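Long-range contacts in Ika8 (Synthetic construct, PDB 6G6O), which serves as a computationally designed, symmetrical eight-bladed beta-propeller built from WD40-type repeats, with no known biological function: residues 213-218 with 230-235; 237-242 with 249-254. All coordinates share one frame; numbering follows the deposited sequence.

Contact 1 of 2, residues 213-218 with 230-235; sequences GHQSEV and SGAKDG
Gln215 reaches from the loop that enters a WD40 propeller blade to Ser230, on the blade's second strand, and this meeting is the tight, buried part of the contact. Ser230 OG donates to Gln215 OE1 at 2.7 Å, approaching at a C=O...donor angle of 148° and tilted 17° from the carbonyl plane. The Ser230 hydroxyl lies between its own backbone N and carbonyl carbon (chi1 50°), which turns it up to the amide, and it also receives a weak bond from Trp240 NE1. On the amide's other end, NE2 bonds to Thr236 OG1 and makes a weak bond to Ser230 O (3.4 Å). With both ends engaged, the amide should be held against flipping, and the methyl of Ala232 packs against it, CB to Gln215 NE2 3.6 Å. A leucine at Gln215 would probably leave the Ser230 hydroxyl without its acceptor and Thr236 OG1 without the amide N-H. Beside this, Val218 pairs with Ala232 as an antiparallel non-hydrogen-bonded pair, and Val218 CA makes a CH...O contact with Gly231 O at 3.4 Å. Ala232 then opens a type I turn closed by its carbonyl and Gly235 N.

Toward solvent the grip slackens. Lys233 N gives only a weak bond, 3.4 Å, to Glu217 O, while the exposed Glu217 and Lys233 side chains cross at about a right angle. Their salt bridge is long: Glu217 OE1 stands 3.8 Å from Lys233 NZ, hardly farther than the 3.7 Å to Lys233 CE.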
# COMPACT_ATOMS: atom_id res chain seq x y z
N GLY A 213 -11.92 -13.31 -11.60
CA GLY A 213 -11.38 -13.66 -10.31
C GLY A 213 -12.05 -14.88 -9.72
O GLY A 213 -12.99 -15.46 -10.27
N HIS A 214 -11.55 -15.28 -8.55
CA HIS A 214 -12.04 -16.46 -7.85
C HIS A 214 -12.71 -16.12 -6.53
O HIS A 214 -12.95 -17.02 -5.72
CB HIS A 214 -10.90 -17.45 -7.63
CG HIS A 214 -10.08 -17.72 -8.85
ND1 HIS A 214 -10.48 -18.59 -9.85
CD2 HIS A 214 -8.88 -17.22 -9.25
CE1 HIS A 214 -9.57 -18.62 -10.80
NE2 HIS A 214 -8.59 -17.80 -10.46
N GLN A 215 -13.01 -14.84 -6.29
CA GLN A 215 -13.62 -14.42 -5.03
C GLN A 215 -14.62 -13.30 -5.30
O GLN A 215 -14.58 -12.64 -6.34
CB GLN A 215 -12.57 -13.94 -4.02
CG GLN A 215 -11.69 -15.04 -3.45
CD GLN A 215 -10.30 -14.56 -3.10
OE1 GLN A 215 -9.61 -13.95 -3.92
NE2 GLN A 215 -9.87 -14.82 -1.87
N SER A 216 -15.52 -13.11 -4.35
CA SER A 216 -16.43 -11.97 -4.33
C SER A 216 -16.04 -11.04 -3.19
O SER A 216 -15.73 -11.50 -2.08
CB SER A 216 -17.88 -12.43 -4.18
OG SER A 216 -18.31 -13.16 -5.31
N GLU A 217 -16.06 -9.74 -3.46
CA GLU A 217 -15.63 -8.72 -2.51
C GLU A 217 -14.21 -8.96 -2.03
O GLU A 217 -14.00 -9.44 -0.91
CB GLU A 217 -16.57 -8.67 -1.29
CG GLU A 217 -18.05 -8.70 -1.60
CD GLU A 217 -18.89 -8.58 -0.35
OE1 GLU A 217 -18.92 -7.48 0.24
OE2 GLU A 217 -19.51 -9.58 0.06
N VAL A 218 -13.22 -8.64 -2.85
CA VAL A 218 -11.83 -8.73 -2.41
C VAL A 218 -11.48 -7.48 -1.61
O VAL A 218 -11.99 -6.38 -1.88
CB VAL A 218 -10.87 -8.93 -3.60
CG1 VAL A 218 -11.29 -10.14 -4.42
CG2 VAL A 218 -10.80 -7.69 -4.47
N SER A 230 -4.81 -12.46 -3.69
CA SER A 230 -6.08 -11.81 -3.39
C SER A 230 -6.63 -12.34 -2.07
O SER A 230 -6.72 -13.56 -1.88
CB SER A 230 -7.09 -12.03 -4.51
OG SER A 230 -7.17 -13.40 -4.87
N GLY A 231 -6.99 -11.43 -1.18
CA GLY A 231 -7.68 -11.76 0.06
C GLY A 231 -9.09 -11.21 0.01
O GLY A 231 -9.32 -10.12 -0.52
N ALA A 232 -10.04 -11.97 0.56
CA ALA A 232 -11.45 -11.62 0.49
C ALA A 232 -12.06 -11.59 1.88
O ALA A 232 -11.42 -11.97 2.87
CB ALA A 232 -12.22 -12.59 -0.41
N LYS A 233 -13.31 -11.14 1.95
CA LYS A 233 -14.01 -11.04 3.22
C LYS A 233 -14.30 -12.41 3.82
O LYS A 233 -14.35 -12.55 5.04
CB LYS A 233 -15.31 -10.25 3.05
CG LYS A 233 -15.13 -8.91 2.37
CD LYS A 233 -16.21 -7.92 2.79
CE LYS A 233 -15.95 -6.54 2.22
NZ LYS A 233 -16.87 -5.52 2.79
N ASP A 234 -14.49 -13.43 2.98
CA ASP A 234 -14.76 -14.78 3.48
C ASP A 234 -13.51 -15.46 4.03
O ASP A 234 -13.59 -16.63 4.42
CB ASP A 234 -15.39 -15.64 2.38
CG ASP A 234 -14.47 -15.84 1.18
OD1 ASP A 234 -13.41 -15.18 1.11
OD2 ASP A 234 -14.81 -16.67 0.31
N GLY A 235 -12.37 -14.77 4.06
CA GLY A 235 -11.15 -15.31 4.62
C GLY A 235 -10.26 -16.03 3.64
O GLY A 235 -9.21 -16.54 4.05

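Contact 2 of 2, residues 237-242 with 249-254; sequences VKVWYI and VSLEGH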
# COMPACT_ATOMS: atom_id res chain seq x y z
N VAL A 237 -7.51 -16.63 0.89
CA VAL A 237 -6.31 -16.05 0.30
C VAL A 237 -5.93 -16.91 -0.88
O VAL A 237 -5.63 -18.10 -0.72
CB VAL A 237 -5.16 -15.96 1.32
CG1 VAL A 237 -3.95 -15.30 0.69
CG2 VAL A 237 -5.60 -15.21 2.56
N LYS A 238 -5.92 -16.32 -2.08
CA LYS A 238 -5.71 -17.07 -3.30
C LYS A 238 -4.52 -16.52 -4.07
O LYS A 238 -4.20 -15.33 -3.99
CB LYS A 238 -6.97 -17.06 -4.18
CG LYS A 238 -8.06 -17.96 -3.63
CD LYS A 238 -9.40 -17.72 -4.30
CE LYS A 238 -10.45 -18.66 -3.73
NZ LYS A 238 -11.82 -18.37 -4.25
N VAL A 239 -3.86 -17.41 -4.81
CA VAL A 239 -2.70 -17.08 -5.63
C VAL A 239 -2.96 -17.61 -7.03
O VAL A 239 -3.16 -18.81 -7.22
CB VAL A 239 -1.41 -17.68 -5.05
CG1 VAL A 239 -0.33 -17.73 -6.12
CG2 VAL A 239 -0.94 -16.89 -3.85
N TRP A 240 -2.95 -16.71 -8.02
CA TRP A 240 -3.27 -17.10 -9.38
C TRP A 240 -2.47 -16.26 -10.36
O TRP A 240 -1.92 -15.22 -10.02
CB TRP A 240 -4.78 -17.00 -9.66
CG TRP A 240 -5.43 -15.70 -9.26
CD1 TRP A 240 -5.42 -15.12 -8.02
CD2 TRP A 240 -6.22 -14.85 -10.09
NE1 TRP A 240 -6.14 -13.95 -8.04
CE2 TRP A 240 -6.64 -13.76 -9.31
CE3 TRP A 240 -6.60 -14.90 -11.43
CZ2 TRP A 240 -7.42 -12.73 -9.82
CZ3 TRP A 240 -7.38 -13.88 -11.94
CH2 TRP A 240 -7.79 -12.81 -11.13
N TYR A 241 -2.42 -16.75 -11.60
CA TYR A 241 -1.55 -16.19 -12.62
C TYR A 241 -2.28 -15.10 -13.41
O TYR A 241 -3.46 -15.23 -13.74
CB TYR A 241 -1.08 -17.29 -13.57
CG TYR A 241 0.12 -16.91 -14.42
CD1 TYR A 241 1.31 -16.53 -13.83
CD2 TYR A 241 0.05 -16.95 -15.80
CE1 TYR A 241 2.41 -16.18 -14.60
CE2 TYR A 241 1.14 -16.61 -16.58
CZ TYR A 241 2.32 -16.23 -15.97
OH TYR A 241 3.41 -15.89 -16.74
N ILE A 242 -1.55 -14.02 -13.70
CA ILE A 242 -2.13 -12.90 -14.44
C ILE A 242 -2.45 -13.31 -15.88
O ILE A 242 -3.46 -12.88 -16.45
CB ILE A 242 -1.17 -11.70 -14.40
CG1 ILE A 242 -1.47 -10.83 -13.17
CG2 ILE A 242 -1.24 -10.87 -15.67
CD1 ILE A 242 -0.44 -9.75 -12.92
N VAL A 249 -1.63 -22.02 -6.44
CA VAL A 249 -1.43 -22.81 -5.23
C VAL A 249 -2.69 -22.69 -4.38
O VAL A 249 -3.42 -21.70 -4.47
CB VAL A 249 -0.16 -22.35 -4.46
CG1 VAL A 249 -0.40 -21.01 -3.78
CG2 VAL A 249 0.26 -23.41 -3.45
N SER A 250 -2.94 -23.71 -3.57
CA SER A 250 -4.12 -23.77 -2.72
C SER A 250 -3.71 -23.47 -1.28
O SER A 250 -2.96 -24.23 -0.67
CB SER A 250 -4.79 -25.14 -2.81
OG SER A 250 -5.86 -25.25 -1.89
N LEU A 251 -4.21 -22.35 -0.74
CA LEU A 251 -4.00 -21.97 0.64
C LEU A 251 -5.33 -21.98 1.38
O LEU A 251 -6.36 -21.60 0.81
CB LEU A 251 -3.35 -20.58 0.75
CG LEU A 251 -2.13 -20.27 -0.11
CD1 LEU A 251 -1.69 -18.83 0.12
CD2 LEU A 251 -1.00 -21.24 0.16
N GLU A 252 -5.30 -22.40 2.64
CA GLU A 252 -6.54 -22.48 3.42
C GLU A 252 -7.01 -21.10 3.87
O GLU A 252 -8.22 -20.91 4.07
CB GLU A 252 -6.35 -23.39 4.63
CG GLU A 252 -5.06 -23.16 5.40
CD GLU A 252 -3.90 -23.99 4.87
OE1 GLU A 252 -3.39 -23.67 3.77
OE2 GLU A 252 -3.50 -24.96 5.54
N GLY A 253 -6.10 -20.15 4.02
CA GLY A 253 -6.49 -18.82 4.44
C GLY A 253 -7.01 -18.78 5.87
O GLY A 253 -6.90 -19.73 6.64
N HIS A 254 -7.60 -17.64 6.21
CA HIS A 254 -8.11 -17.39 7.54
C HIS A 254 -9.61 -17.67 7.61
O HIS A 254 -10.29 -17.81 6.59
CB HIS A 254 -7.84 -15.94 7.96
CG HIS A 254 -6.40 -15.53 7.87
ND1 HIS A 254 -5.72 -14.97 8.93
CD2 HIS A 254 -5.52 -15.59 6.84
CE1 HIS A 254 -4.48 -14.71 8.56
NE2 HIS A 254 -4.33 -15.07 7.30
O HOH W 1 -5.77 -20.44 -2.33
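Val249 lays one methyl, CG1, against Val239, 3.7 Å from Val239 CB and 4.0 Å from Val239 CG1. That methyl occupies the position between the backbone N and the carbonyl carbon of Val249 (chi1 73°), which directs it at Val239. Farther along, Leu251 offers CD1 to Val237 CG1 at 4.2 Å, and Val237 CG2 lies 4.2 Å from Gly253 CA, with the His254 ring obliquely beside it.

The polar link is indirect. One water donates to Val237 O at 2.8 Å and accepts from Leu251 N at 2.9 Å, so it bridges two backbone groups that stand too far apart to bond directly.

Backbone shape decides the last approach. A side chain on Gly253 would point at the strand, its CB coming about 3.1 Å from Val237 N, and the residue's positive phi also favours glycine. Chain 249-254 thus peels off strand 237-241 on its way inward to strand 258-264, the crossing from a blade's outermost strand to the next blade's innermost one that characterises the WD40 beta-propeller.

Overall arrangement
Contacts 1 and 2 lie about 10 Å apart, centre to centre, on one blade. Strands 227-232 and 237-241 are sheet neighbours, joined where Lys238 N probably bonds to Ser230 O (2.9 Å). The turn ending contact 1 also reaches contact 2, Gly235 O lying 2.9 Å from His254 N in another probable bond. Segments 213-218 and 249-254 hold the inter-blade crossings at this blade's beginning and end, yet their histidines differ: His254 NE2 bonds to Ser270 OG, whereas His214 packs edge-to-face with Trp240 and bonds to Gly245 O. No ligand or active site is involved; each contact fixes an inter-blade connection onto this one blade of the designed ring.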